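Local structure of 5-carboxyvanillate decarboxylase (Sphingomonas paucimobilis, 4L6D) at residues Pro119-Ala133 with Phe156-Leu169. The protein probably removes the carboxyl group of 5-carboxyvanillate to give vanillate, as a manganese-binding member of the amidohydrolase family. Numbering follows the deposited sequence.
Sequences PQDPASAAREIERVA and FFHPVFEAIEASGL
Ile129 enters helix 158-167 as a knob into the hole formed by Val160, Ala163, Ile164 and Ser167, joining two neighbouring outer helices of the amidohydrolase TIM barrel. The helices follow successive parallel strands and run almost parallel themselves, 11° apart, with axes 8.0 Å apart at closest approach. Small residues permit this closeness: Ala126 CB meets Ala163 CB at 3.7 Å. With CG1 of Ile129 anti to its carbonyl carbon (chi1 -73°), CD1 reaches Ile164 CG1 at 3.7 Å, while CG2 lies against the Ala163 carbonyl. Beneath them, Leu141 of strand 140-144 touches both isoleucines. Toward the C-terminal end of the contact, Ala133 CB packs on Ser167 CB and Leu169 CD1.

Aromatic and proline contacts close the N-terminal end. The Pro122 and Phe156 side chains cross at about a right angle, with Pro122 CG over one face of the ring, a CH-pi contact 3.8 Å from the centroid. Pro119 instead brings its carbonyl O to the edge of Phe157, 3.5 Å from CE1.

No hydrogen bond links the segments; some of the polar groups bond within their own segment. Asp121 N-caps helix 122-133 by accepting from Ser124 N. Replacing Ser167 by a valine would probably leave Leu169 N without its side-chain acceptor and free the turn after the helix to shift. Ser167 OG accepts from Leu169 N at 3.0 Å, an ST turn, and donates back to Ile164 O at 2.7 Å.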
loop_
_atom_site.group_PDB
_atom_site.type_symbol
_atom_site.label_atom_id
_atom_site.label_comp_id
_atom_site.label_asym_id
_atom_site.label_seq_id
_atom_site.Cartn_x
_atom_site.Cartn_y
_atom_site.Cartn_z
ATOM N N PRO A 119 16.324 13.271 -14.064
ATOM C CA PRO A 119 15.125 13.350 -14.910
ATOM C C PRO A 119 14.565 14.768 -15.001
ATOM O O PRO A 119 13.651 14.975 -15.798
ATOM C CB PRO A 119 14.111 12.439 -14.186
ATOM C CG PRO A 119 14.872 11.671 -13.181
ATOM C CD PRO A 119 16.072 12.508 -12.829
ATOM N N GLN A 120 15.069 15.697 -14.182
ATOM C CA GLN A 120 14.757 17.127 -14.318
ATOM C C GLN A 120 14.983 17.617 -15.749
ATOM O O GLN A 120 14.354 18.584 -16.196
ATOM C CB GLN A 120 15.655 17.980 -13.400
ATOM C CG GLN A 120 15.569 17.726 -11.897
ATOM C CD GLN A 120 16.623 16.748 -11.420
ATOM O OE1 GLN A 120 16.687 15.618 -11.894
ATOM N NE2 GLN A 120 17.453 17.174 -10.468
ATOM N N ASP A 121 15.931 16.986 -16.437
ATOM C CA ASP A 121 16.273 17.324 -17.818
ATOM C C ASP A 121 16.261 16.021 -18.603
ATOM O O ASP A 121 17.281 15.362 -18.719
ATOM C CB ASP A 121 17.665 17.964 -17.868
ATOM C CG ASP A 121 18.109 18.337 -19.276
ATOM O OD1 ASP A 121 17.477 17.940 -20.279
ATOM O OD2 ASP A 121 19.133 19.040 -19.393
ATOM N N PRO A 122 15.099 15.648 -19.149
ATOM C CA PRO A 122 14.962 14.340 -19.796
ATOM C C PRO A 122 15.902 14.131 -20.980
ATOM O O PRO A 122 16.429 13.023 -21.130
ATOM C CB PRO A 122 13.508 14.343 -20.266
ATOM C CG PRO A 122 12.814 15.166 -19.222
ATOM C CD PRO A 122 13.792 16.298 -18.953
ATOM N N ALA A 123 16.119 15.157 -21.790
ATOM C CA ALA A 123 16.979 15.002 -22.956
ATOM C C ALA A 123 18.438 14.761 -22.555
ATOM O O ALA A 123 19.114 13.909 -23.145
ATOM C CB ALA A 123 16.852 16.198 -23.899
ATOM N N SER A 124 18.925 15.488 -21.551
ATOM C CA SER A 124 20.286 15.253 -21.060
ATOM C C SER A 124 20.389 13.911 -20.347
ATOM O O SER A 124 21.410 13.228 -20.446
ATOM C CB SER A 124 20.769 16.376 -20.128
ATOM O OG SER A 124 20.925 17.606 -20.819
ATOM N N ALA A 125 19.336 13.535 -19.627
ATOM C CA ALA A 125 19.314 12.246 -18.946
ATOM C C ALA A 125 19.419 11.116 -19.955
ATOM O O ALA A 125 20.110 10.125 -19.707
ATOM C CB ALA A 125 18.043 12.097 -18.090
ATOM N N ALA A 126 18.734 11.262 -21.089
ATOM C CA ALA A 126 18.776 10.238 -22.138
ATOM C C ALA A 126 20.193 9.992 -22.665
ATOM O O ALA A 126 20.588 8.839 -22.864
ATOM C CB ALA A 126 17.823 10.588 -23.270
ATOM N N ARG A 127 20.955 11.064 -22.881
ATOM C CA ARG A 127 22.365 10.941 -23.253
ATOM C C ARG A 127 23.170 10.215 -22.177
ATOM O O ARG A 127 23.998 9.356 -22.478
ATOM C CB ARG A 127 22.994 12.319 -23.469
ATOM C CG ARG A 127 22.340 13.152 -24.550
ATOM C CD ARG A 127 22.298 12.420 -25.869
ATOM N NE ARG A 127 23.627 12.035 -26.326
ATOM C CZ ARG A 127 23.844 11.081 -27.223
ATOM N NH1 ARG A 127 25.081 10.780 -27.598
ATOM N NH2 ARG A 127 22.815 10.418 -27.735
ATOM N N GLU A 128 22.950 10.576 -20.915
ATOM C CA GLU A 128 23.704 9.960 -19.831
ATOM C C GLU A 128 23.378 8.477 -19.681
ATOM O O GLU A 128 24.268 7.659 -19.440
ATOM C CB GLU A 128 23.482 10.713 -18.514
ATOM C CG GLU A 128 24.286 10.186 -17.313
ATOM C CD GLU A 128 25.800 10.238 -17.493
ATOM O OE1 GLU A 128 26.298 10.875 -18.448
ATOM O OE2 GLU A 128 26.498 9.624 -16.664
ATOM N N ILE A 129 22.105 8.132 -19.840
ATOM C CA ILE A 129 21.683 6.733 -19.788
ATOM C C ILE A 129 22.428 5.922 -20.850
ATOM O O ILE A 129 22.941 4.842 -20.552
ATOM C CB ILE A 129 20.154 6.623 -19.922
ATOM C CG1 ILE A 129 19.514 7.100 -18.622
ATOM C CG2 ILE A 129 19.718 5.192 -20.255
ATOM C CD1 ILE A 129 18.065 7.516 -18.747
ATOM N N GLU A 130 22.522 6.457 -22.063
ATOM C CA GLU A 130 23.266 5.782 -23.118
ATOM C C GLU A 130 24.735 5.628 -22.734
ATOM O O GLU A 130 25.324 4.571 -22.954
ATOM C CB GLU A 130 23.136 6.527 -24.446
ATOM C CG GLU A 130 24.006 5.942 -25.552
ATOM C CD GLU A 130 23.772 6.593 -26.897
ATOM O OE1 GLU A 130 24.554 6.310 -27.824
ATOM O OE2 GLU A 130 22.809 7.381 -27.032
ATOM N N ARG A 131 25.323 6.667 -22.143
ATOM C CA ARG A 131 26.727 6.596 -21.732
ATOM C C ARG A 131 26.941 5.542 -20.638
ATOM O O ARG A 131 27.928 4.803 -20.669
ATOM C CB ARG A 131 27.229 7.976 -21.270
ATOM C CG ARG A 131 28.735 8.052 -21.053
ATOM C CD ARG A 131 29.183 9.432 -20.561
ATOM N NE ARG A 131 28.850 9.635 -19.155
ATOM C CZ ARG A 131 29.697 9.446 -18.149
ATOM N NH1 ARG A 131 29.291 9.654 -16.904
ATOM N NH2 ARG A 131 30.949 9.066 -18.377
ATOM N N VAL A 132 26.017 5.481 -19.683
ATOM C CA VAL A 132 26.073 4.490 -18.611
ATOM C C VAL A 132 26.083 3.073 -19.185
ATOM O O VAL A 132 26.875 2.226 -18.763
ATOM C CB VAL A 132 24.880 4.682 -17.633
ATOM C CG1 VAL A 132 24.696 3.474 -16.731
ATOM C CG2 VAL A 132 25.075 5.955 -16.808
ATOM N N ALA A 133 25.227 2.843 -20.176
ATOM C CA ALA A 133 25.078 1.528 -20.781
ATOM C C ALA A 133 26.265 1.139 -21.655
ATOM O O ALA A 133 26.779 0.027 -21.532
ATOM C CB ALA A 133 23.778 1.462 -21.589
ATOM N N PHE A 156 6.307 14.024 -19.901
ATOM C CA PHE A 156 7.557 14.762 -19.761
ATOM C C PHE A 156 8.767 13.830 -19.707
ATOM O O PHE A 156 9.845 14.166 -20.213
ATOM C CB PHE A 156 7.500 15.635 -18.508
ATOM C CG PHE A 156 8.744 16.442 -18.258
ATOM C CD1 PHE A 156 9.052 17.542 -19.047
ATOM C CD2 PHE A 156 9.581 16.122 -17.207
ATOM C CE1 PHE A 156 10.201 18.293 -18.801
ATOM C CE2 PHE A 156 10.724 16.870 -16.958
ATOM C CZ PHE A 156 11.023 17.956 -17.748
ATOM N N PHE A 157 8.582 12.654 -19.116
ATOM C CA PHE A 157 9.687 11.723 -18.929
ATOM C C PHE A 157 9.796 10.686 -20.044
ATOM O O PHE A 157 10.651 9.800 -19.967
ATOM C CB PHE A 157 9.583 11.005 -17.576
ATOM C CG PHE A 157 9.531 11.934 -16.391
ATOM C CD1 PHE A 157 10.642 12.679 -16.020
ATOM C CD2 PHE A 157 8.368 12.045 -15.635
ATOM C CE1 PHE A 157 10.601 13.527 -14.916
ATOM C CE2 PHE A 157 8.313 12.887 -14.524
ATOM C CZ PHE A 157 9.432 13.630 -14.163
ATOM N N HIS A 158 8.960 10.782 -21.075
ATOM C CA HIS A 158 9.055 9.816 -22.172
ATOM C C HIS A 158 10.472 9.672 -22.747
ATOM O O HIS A 158 10.913 8.554 -22.970
ATOM C CB HIS A 158 8.033 10.091 -23.280
ATOM C CG HIS A 158 6.641 9.679 -22.922
ATOM N ND1 HIS A 158 5.557 9.928 -23.738
ATOM C CD2 HIS A 158 6.154 9.034 -21.835
ATOM C CE1 HIS A 158 4.463 9.455 -23.165
ATOM N NE2 HIS A 158 4.798 8.908 -22.013
ATOM N N PRO A 159 11.205 10.788 -22.956
ATOM C CA PRO A 159 12.564 10.597 -23.487
ATOM C C PRO A 159 13.479 9.780 -22.574
ATOM O O PRO A 159 14.379 9.103 -23.065
ATOM C CB PRO A 159 13.090 12.032 -23.622
ATOM C CG PRO A 159 11.860 12.845 -23.840
ATOM C CD PRO A 159 10.822 12.215 -22.950
ATOM N N VAL A 160 13.260 9.841 -21.266
ATOM C CA VAL A 160 14.025 9.013 -20.343
ATOM C C VAL A 160 13.741 7.536 -20.578
ATOM O O VAL A 160 14.658 6.725 -20.742
ATOM C CB VAL A 160 13.678 9.369 -18.884
ATOM C CG1 VAL A 160 14.198 8.320 -17.911
ATOM C CG2 VAL A 160 14.210 10.760 -18.559
ATOM N N PHE A 161 12.458 7.187 -20.612
ATOM C CA PHE A 161 12.080 5.780 -20.739
ATOM C C PHE A 161 12.385 5.214 -22.117
ATOM O O PHE A 161 12.710 4.044 -22.237
ATOM C CB PHE A 161 10.631 5.557 -20.287
ATOM C CG PHE A 161 10.478 5.736 -18.824
ATOM C CD1 PHE A 161 10.921 4.760 -17.957
ATOM C CD2 PHE A 161 10.015 6.936 -18.312
ATOM C CE1 PHE A 161 10.840 4.942 -16.588
ATOM C CE2 PHE A 161 9.943 7.135 -16.947
ATOM C CZ PHE A 161 10.358 6.142 -16.084
ATOM N N GLU A 162 12.317 6.051 -23.143
ATOM C CA GLU A 162 12.763 5.646 -24.471
ATOM C C GLU A 162 14.230 5.216 -24.429
ATOM O O GLU A 162 14.588 4.156 -24.936
ATOM C CB GLU A 162 12.568 6.791 -25.464
ATOM C CG GLU A 162 12.978 6.448 -26.882
ATOM C CD GLU A 162 12.846 7.638 -27.797
ATOM O OE1 GLU A 162 13.311 8.732 -27.411
ATOM O OE2 GLU A 162 12.269 7.488 -28.894
ATOM N N ALA A 163 15.066 6.023 -23.781
ATOM C CA ALA A 163 16.488 5.711 -23.698
ATOM C C ALA A 163 16.750 4.494 -22.818
ATOM O O ALA A 163 17.617 3.682 -23.140
ATOM C CB ALA A 163 17.280 6.927 -23.199
ATOM N N ILE A 164 16.012 4.361 -21.712
ATOM C CA ILE A 164 16.185 3.205 -20.841
ATOM C C ILE A 164 15.820 1.935 -21.600
ATOM O O ILE A 164 16.598 0.972 -21.625
ATOM C CB ILE A 164 15.371 3.323 -19.542
ATOM C CG1 ILE A 164 15.896 4.485 -18.693
ATOM C CG2 ILE A 164 15.434 2.002 -18.763
ATOM C CD1 ILE A 164 15.132 4.676 -17.393
ATOM N N GLU A 165 14.653 1.934 -22.245
ATOM C CA GLU A 165 14.261 0.777 -23.043
ATOM C C GLU A 165 15.321 0.397 -24.072
ATOM O O GLU A 165 15.691 -0.774 -24.184
ATOM C CB GLU A 165 12.931 1.011 -23.750
ATOM C CG GLU A 165 12.408 -0.256 -24.376
ATOM C CD GLU A 165 11.213 -0.028 -25.266
ATOM O OE1 GLU A 165 11.136 1.036 -25.912
ATOM O OE2 GLU A 165 10.355 -0.932 -25.322
ATOM N N ALA A 166 15.817 1.381 -24.812
ATOM C CA ALA A 166 16.782 1.116 -25.870
ATOM C C ALA A 166 18.110 0.600 -25.314
ATOM O O ALA A 166 18.813 -0.162 -25.982
ATOM C CB ALA A 166 17.009 2.375 -26.698
ATOM N N SER A 167 18.457 1.023 -24.100
ATOM C CA SER A 167 19.737 0.641 -23.505
ATOM C C SER A 167 19.769 -0.814 -23.079
ATOM O O SER A 167 20.838 -1.408 -22.982
ATOM C CB SER A 167 20.057 1.509 -22.285
ATOM O OG SER A 167 19.239 1.150 -21.174
ATOM N N GLY A 168 18.600 -1.374 -22.772
ATOM C CA GLY A 168 18.517 -2.720 -22.235
ATOM C C GLY A 168 18.778 -2.806 -20.733
ATOM O O GLY A 168 18.703 -3.891 -20.149
ATOM N N LEU A 169 19.080 -1.676 -20.103
ATOM C CA LEU A 169 19.316 -1.646 -18.651
ATOM C C LEU A 169 18.021 -1.683 -17.855
ATOM O O LEU A 169 17.065 -0.956 -18.158
ATOM C CB LEU A 169 20.092 -0.385 -18.256
ATOM C CG LEU A 169 21.507 -0.248 -18.832
ATOM C CD1 LEU A 169 22.134 1.032 -18.328
ATOM C CD2 LEU A 169 22.365 -1.456 -18.456
#